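Local coordinates for histidine-containing Phosphotransfer Protein type 1, MtHPt1 (Medicago truncatula, PDB 3US6) that probably relays phosphoryl groups from cytokinin-sensing histidine kinases to response regulators in plant hormone signalling, at residues Met6-Met17 and Lys129-Ile140. Residues are numbered along the deposited sequence; the frame is centred on the assembly and turned at random.
Sequences MRRQWVDYIKSM and KLETLLRLEQQI
Trp-10 fits as a knob among four side chains of the opposing helix, Leu-133, Leu-136, Glu-137 and Ile-140, and following it from CB to NE1 shows how an amphipathic helix pairs with an antiparallel neighbour. Its CB touches both Leu-136 CD2, at 3.7 Å, and Ile-140 CD1. With CG anti to the backbone N (chi1 -177°), the indole is directed so that ring atom CD1 meets Leu-133 CD1 at 3.6 Å and the CG of Glu-137. Beyond it, NE1 donates a hydrogen bond of 2.9 Å to Glu-137 OE2, close to the ring plane and bent to 156° at the hydrogen. The oxygen receives it on its anti side, the carboxylate turned 52° from the indole. The bond satisfies the N-H of this buried residue and, with the packing round the ring, would restrict the indole's rotation.

Toward Lys-129, Tyr-13 lies with CZ 3.7 Å from Thr-132 CG2, an off-centre CH-pi contact. A water links its OH to Lys-129 NZ. The Met-17 methyl CE touches Lys-129 CB at 3.5 Å; at the other end, Met-6 CB packs on Ile-140 CG1.

Helix 3-19 thus lies along the C-terminal part of helix 109-142 in this HPt bundle, with Gln-31 of helix 25-32 also touching Trp-10 and Phe-27 reaching both Ile-14 and Leu-130, while helix 41-64 packs on Leu-130 and Leu-134.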
# COMPACT_ATOMS: atom_id res chain seq x y z
N MET A 6 -11.29 -9.55 19.71
CA MET A 6 -10.92 -8.62 18.67
C MET A 6 -9.42 -8.49 18.63
O MET A 6 -8.83 -8.34 17.56
CB MET A 6 -11.54 -7.24 18.88
CG MET A 6 -12.98 -7.22 18.53
SD MET A 6 -13.73 -5.59 18.41
CE MET A 6 -13.71 -5.24 20.08
N ARG A 7 -8.79 -8.41 19.79
CA ARG A 7 -7.32 -8.33 19.82
C ARG A 7 -6.66 -9.55 19.17
O ARG A 7 -5.72 -9.40 18.42
CB ARG A 7 -6.81 -8.10 21.23
CG ARG A 7 -7.20 -6.71 21.75
CD ARG A 7 -7.02 -6.54 23.24
NE ARG A 7 -5.65 -6.14 23.45
CZ ARG A 7 -4.69 -6.98 23.78
NH1 ARG A 7 -4.96 -8.27 23.97
NH2 ARG A 7 -3.48 -6.51 23.92
N ARG A 8 -7.15 -10.72 19.47
CA ARG A 8 -6.60 -11.94 18.84
C ARG A 8 -6.82 -11.92 17.33
O ARG A 8 -5.91 -12.28 16.56
CB ARG A 8 -7.22 -13.20 19.46
CG ARG A 8 -6.79 -13.49 20.91
CD ARG A 8 -7.34 -14.86 21.42
NE ARG A 8 -8.80 -14.90 21.57
CZ ARG A 8 -9.45 -14.45 22.63
NH1 ARG A 8 -8.78 -13.92 23.65
NH2 ARG A 8 -10.78 -14.52 22.68
N GLN A 9 -7.97 -11.45 16.87
CA GLN A 9 -8.22 -11.31 15.45
C GLN A 9 -7.27 -10.36 14.76
O GLN A 9 -6.86 -10.61 13.67
CB GLN A 9 -9.64 -10.82 15.21
CG GLN A 9 -10.69 -11.77 15.65
CD GLN A 9 -12.08 -11.18 15.49
OE1 GLN A 9 -12.32 -10.03 15.78
NE2 GLN A 9 -12.97 -11.97 15.03
N TRP A 10 -6.94 -9.27 15.43
CA TRP A 10 -5.97 -8.31 14.92
C TRP A 10 -4.61 -8.92 14.77
O TRP A 10 -3.98 -8.79 13.72
CB TRP A 10 -5.89 -7.07 15.87
CG TRP A 10 -4.96 -5.94 15.42
CD1 TRP A 10 -5.28 -4.88 14.68
CD2 TRP A 10 -3.53 -5.85 15.67
NE1 TRP A 10 -4.15 -4.10 14.44
CE2 TRP A 10 -3.07 -4.71 15.00
CE3 TRP A 10 -2.61 -6.65 16.35
CZ2 TRP A 10 -1.75 -4.29 15.07
CZ3 TRP A 10 -1.30 -6.27 16.38
CH2 TRP A 10 -0.88 -5.11 15.75
N VAL A 11 -4.16 -9.59 15.81
CA VAL A 11 -2.87 -10.28 15.69
C VAL A 11 -2.82 -11.21 14.49
O VAL A 11 -1.87 -11.18 13.69
CB VAL A 11 -2.54 -11.05 17.01
CG1 VAL A 11 -1.36 -12.00 16.86
CG2 VAL A 11 -2.32 -10.05 18.15
N ASP A 12 -3.84 -12.06 14.38
CA ASP A 12 -3.89 -13.02 13.30
C ASP A 12 -3.97 -12.31 11.93
O ASP A 12 -3.33 -12.77 10.95
CB ASP A 12 -5.07 -14.00 13.47
CG ASP A 12 -4.90 -14.92 14.68
OD1 ASP A 12 -3.77 -15.05 15.19
OD2 ASP A 12 -5.95 -15.48 15.10
N TYR A 13 -4.80 -11.28 11.79
CA TYR A 13 -4.97 -10.59 10.52
C TYR A 13 -3.69 -9.90 10.08
O TYR A 13 -3.22 -10.05 8.94
CB TYR A 13 -6.16 -9.65 10.59
CG TYR A 13 -6.65 -9.18 9.23
CD1 TYR A 13 -7.34 -10.06 8.40
CD2 TYR A 13 -6.39 -7.92 8.74
CE1 TYR A 13 -7.77 -9.67 7.14
CE2 TYR A 13 -6.85 -7.51 7.51
CZ TYR A 13 -7.52 -8.40 6.72
OH TYR A 13 -7.95 -7.92 5.50
N ILE A 14 -3.08 -9.14 10.98
CA ILE A 14 -1.89 -8.40 10.60
C ILE A 14 -0.76 -9.42 10.36
O ILE A 14 0.07 -9.19 9.45
CB ILE A 14 -1.48 -7.32 11.61
CG1 ILE A 14 -0.58 -6.30 10.88
CG2 ILE A 14 -0.87 -7.87 12.89
CD1 ILE A 14 -0.21 -5.09 11.72
N LYS A 15 -0.69 -10.51 11.11
CA LYS A 15 0.34 -11.48 10.83
C LYS A 15 0.20 -12.06 9.43
O LYS A 15 1.17 -12.33 8.80
CB LYS A 15 0.32 -12.58 11.88
CG LYS A 15 1.30 -13.66 11.66
CD LYS A 15 1.80 -14.28 12.97
CE LYS A 15 0.77 -14.31 14.05
NZ LYS A 15 0.89 -15.58 14.85
N SER A 16 -1.03 -12.26 8.97
CA SER A 16 -1.21 -12.75 7.60
C SER A 16 -0.70 -11.73 6.62
O SER A 16 -0.09 -12.08 5.63
CB SER A 16 -2.69 -13.07 7.34
OG SER A 16 -3.56 -11.94 7.19
N MET A 17 -0.91 -10.47 6.92
CA MET A 17 -0.45 -9.41 6.00
C MET A 17 1.05 -9.42 5.89
O MET A 17 1.60 -9.23 4.82
CB MET A 17 -0.99 -8.04 6.44
CG MET A 17 -2.49 -7.91 6.27
SD MET A 17 -3.15 -6.31 6.75
CE MET A 17 -2.54 -5.34 5.40
N LYS A 129 -7.20 -4.38 2.64
CA LYS A 129 -6.77 -5.07 3.86
C LYS A 129 -6.48 -4.02 4.95
O LYS A 129 -6.77 -4.22 6.16
CB LYS A 129 -5.53 -5.93 3.61
CG LYS A 129 -5.83 -7.14 2.75
CD LYS A 129 -4.55 -7.82 2.34
CE LYS A 129 -4.73 -9.14 1.57
NZ LYS A 129 -5.28 -10.18 2.41
N LEU A 130 -5.83 -2.90 4.59
CA LEU A 130 -5.56 -1.83 5.54
C LEU A 130 -6.84 -1.24 6.11
O LEU A 130 -6.91 -0.93 7.31
CB LEU A 130 -4.69 -0.73 4.95
CG LEU A 130 -3.21 -1.09 4.82
CD1 LEU A 130 -2.46 -0.08 4.04
CD2 LEU A 130 -2.58 -1.21 6.20
N GLU A 131 -7.85 -1.07 5.27
CA GLU A 131 -9.14 -0.54 5.75
C GLU A 131 -9.71 -1.48 6.81
O GLU A 131 -10.26 -1.04 7.82
CB GLU A 131 -10.09 -0.27 4.62
CG GLU A 131 -9.58 0.83 3.75
CD GLU A 131 -10.51 1.10 2.57
OE1 GLU A 131 -11.23 0.19 2.08
OE2 GLU A 131 -10.47 2.20 1.99
N THR A 132 -9.69 -2.76 6.52
CA THR A 132 -10.15 -3.79 7.46
C THR A 132 -9.33 -3.73 8.79
O THR A 132 -9.88 -3.76 9.90
CB THR A 132 -10.12 -5.18 6.85
OG1 THR A 132 -11.11 -5.20 5.82
CG2 THR A 132 -10.40 -6.30 7.87
N LEU A 133 -8.02 -3.70 8.69
CA LEU A 133 -7.15 -3.61 9.86
C LEU A 133 -7.47 -2.36 10.69
O LEU A 133 -7.61 -2.45 11.91
CB LEU A 133 -5.70 -3.61 9.36
CG LEU A 133 -4.68 -3.65 10.50
CD1 LEU A 133 -4.60 -5.02 11.10
CD2 LEU A 133 -3.32 -3.16 9.99
N LEU A 134 -7.56 -1.21 10.01
CA LEU A 134 -7.83 0.08 10.68
C LEU A 134 -9.23 0.12 11.32
O LEU A 134 -9.40 0.67 12.42
CB LEU A 134 -7.58 1.23 9.74
CG LEU A 134 -6.09 1.38 9.49
CD1 LEU A 134 -5.87 2.37 8.38
CD2 LEU A 134 -5.31 1.84 10.77
N ARG A 135 -10.21 -0.48 10.66
CA ARG A 135 -11.56 -0.60 11.22
C ARG A 135 -11.57 -1.43 12.50
O ARG A 135 -12.26 -1.10 13.46
CB ARG A 135 -12.52 -1.20 10.19
CG ARG A 135 -13.14 -0.17 9.25
CD ARG A 135 -14.37 -0.73 8.56
NE ARG A 135 -14.02 -1.61 7.44
CZ ARG A 135 -13.72 -1.18 6.22
NH1 ARG A 135 -13.73 0.12 5.95
NH2 ARG A 135 -13.41 -2.05 5.27
N LEU A 136 -10.81 -2.53 12.50
CA LEU A 136 -10.71 -3.41 13.66
C LEU A 136 -10.03 -2.66 14.82
O LEU A 136 -10.48 -2.70 15.97
CB LEU A 136 -9.94 -4.67 13.32
CG LEU A 136 -9.80 -5.68 14.46
CD1 LEU A 136 -11.13 -6.08 15.02
CD2 LEU A 136 -9.07 -6.90 13.93
N GLU A 137 -8.94 -1.95 14.53
CA GLU A 137 -8.29 -1.14 15.53
C GLU A 137 -9.27 -0.14 16.16
O GLU A 137 -9.25 0.08 17.36
CB GLU A 137 -7.10 -0.38 14.96
CG GLU A 137 -5.97 -1.30 14.60
CD GLU A 137 -4.68 -0.59 14.14
OE1 GLU A 137 -4.53 0.65 14.28
OE2 GLU A 137 -3.75 -1.33 13.65
N GLN A 138 -10.03 0.56 15.32
CA GLN A 138 -10.98 1.53 15.85
C GLN A 138 -11.98 0.86 16.78
O GLN A 138 -12.38 1.39 17.82
CB GLN A 138 -11.75 2.24 14.72
CG GLN A 138 -10.93 3.09 13.79
CD GLN A 138 -10.47 4.45 14.31
OE1 GLN A 138 -9.69 5.12 13.62
NE2 GLN A 138 -10.99 4.89 15.46
N GLN A 139 -12.40 -0.36 16.43
CA GLN A 139 -13.33 -1.10 17.29
C GLN A 139 -12.70 -1.51 18.63
O GLN A 139 -13.30 -1.33 19.71
CB GLN A 139 -13.89 -2.34 16.58
CG GLN A 139 -14.73 -1.99 15.41
CD GLN A 139 -14.89 -3.13 14.36
OE1 GLN A 139 -14.36 -4.25 14.50
NE2 GLN A 139 -15.54 -2.79 13.26
N ILE A 140 -11.49 -1.99 18.58
CA ILE A 140 -10.76 -2.37 19.79
C ILE A 140 -10.68 -1.16 20.74
O ILE A 140 -10.95 -1.28 21.94
CB ILE A 140 -9.33 -2.90 19.47
CG1 ILE A 140 -9.45 -4.28 18.79
CG2 ILE A 140 -8.51 -3.05 20.76
CD1 ILE A 140 -8.17 -4.75 18.07
O HOH W 1 -8.13 -9.77 3.58
O HOH W 2 -3.14 -10.82 4.25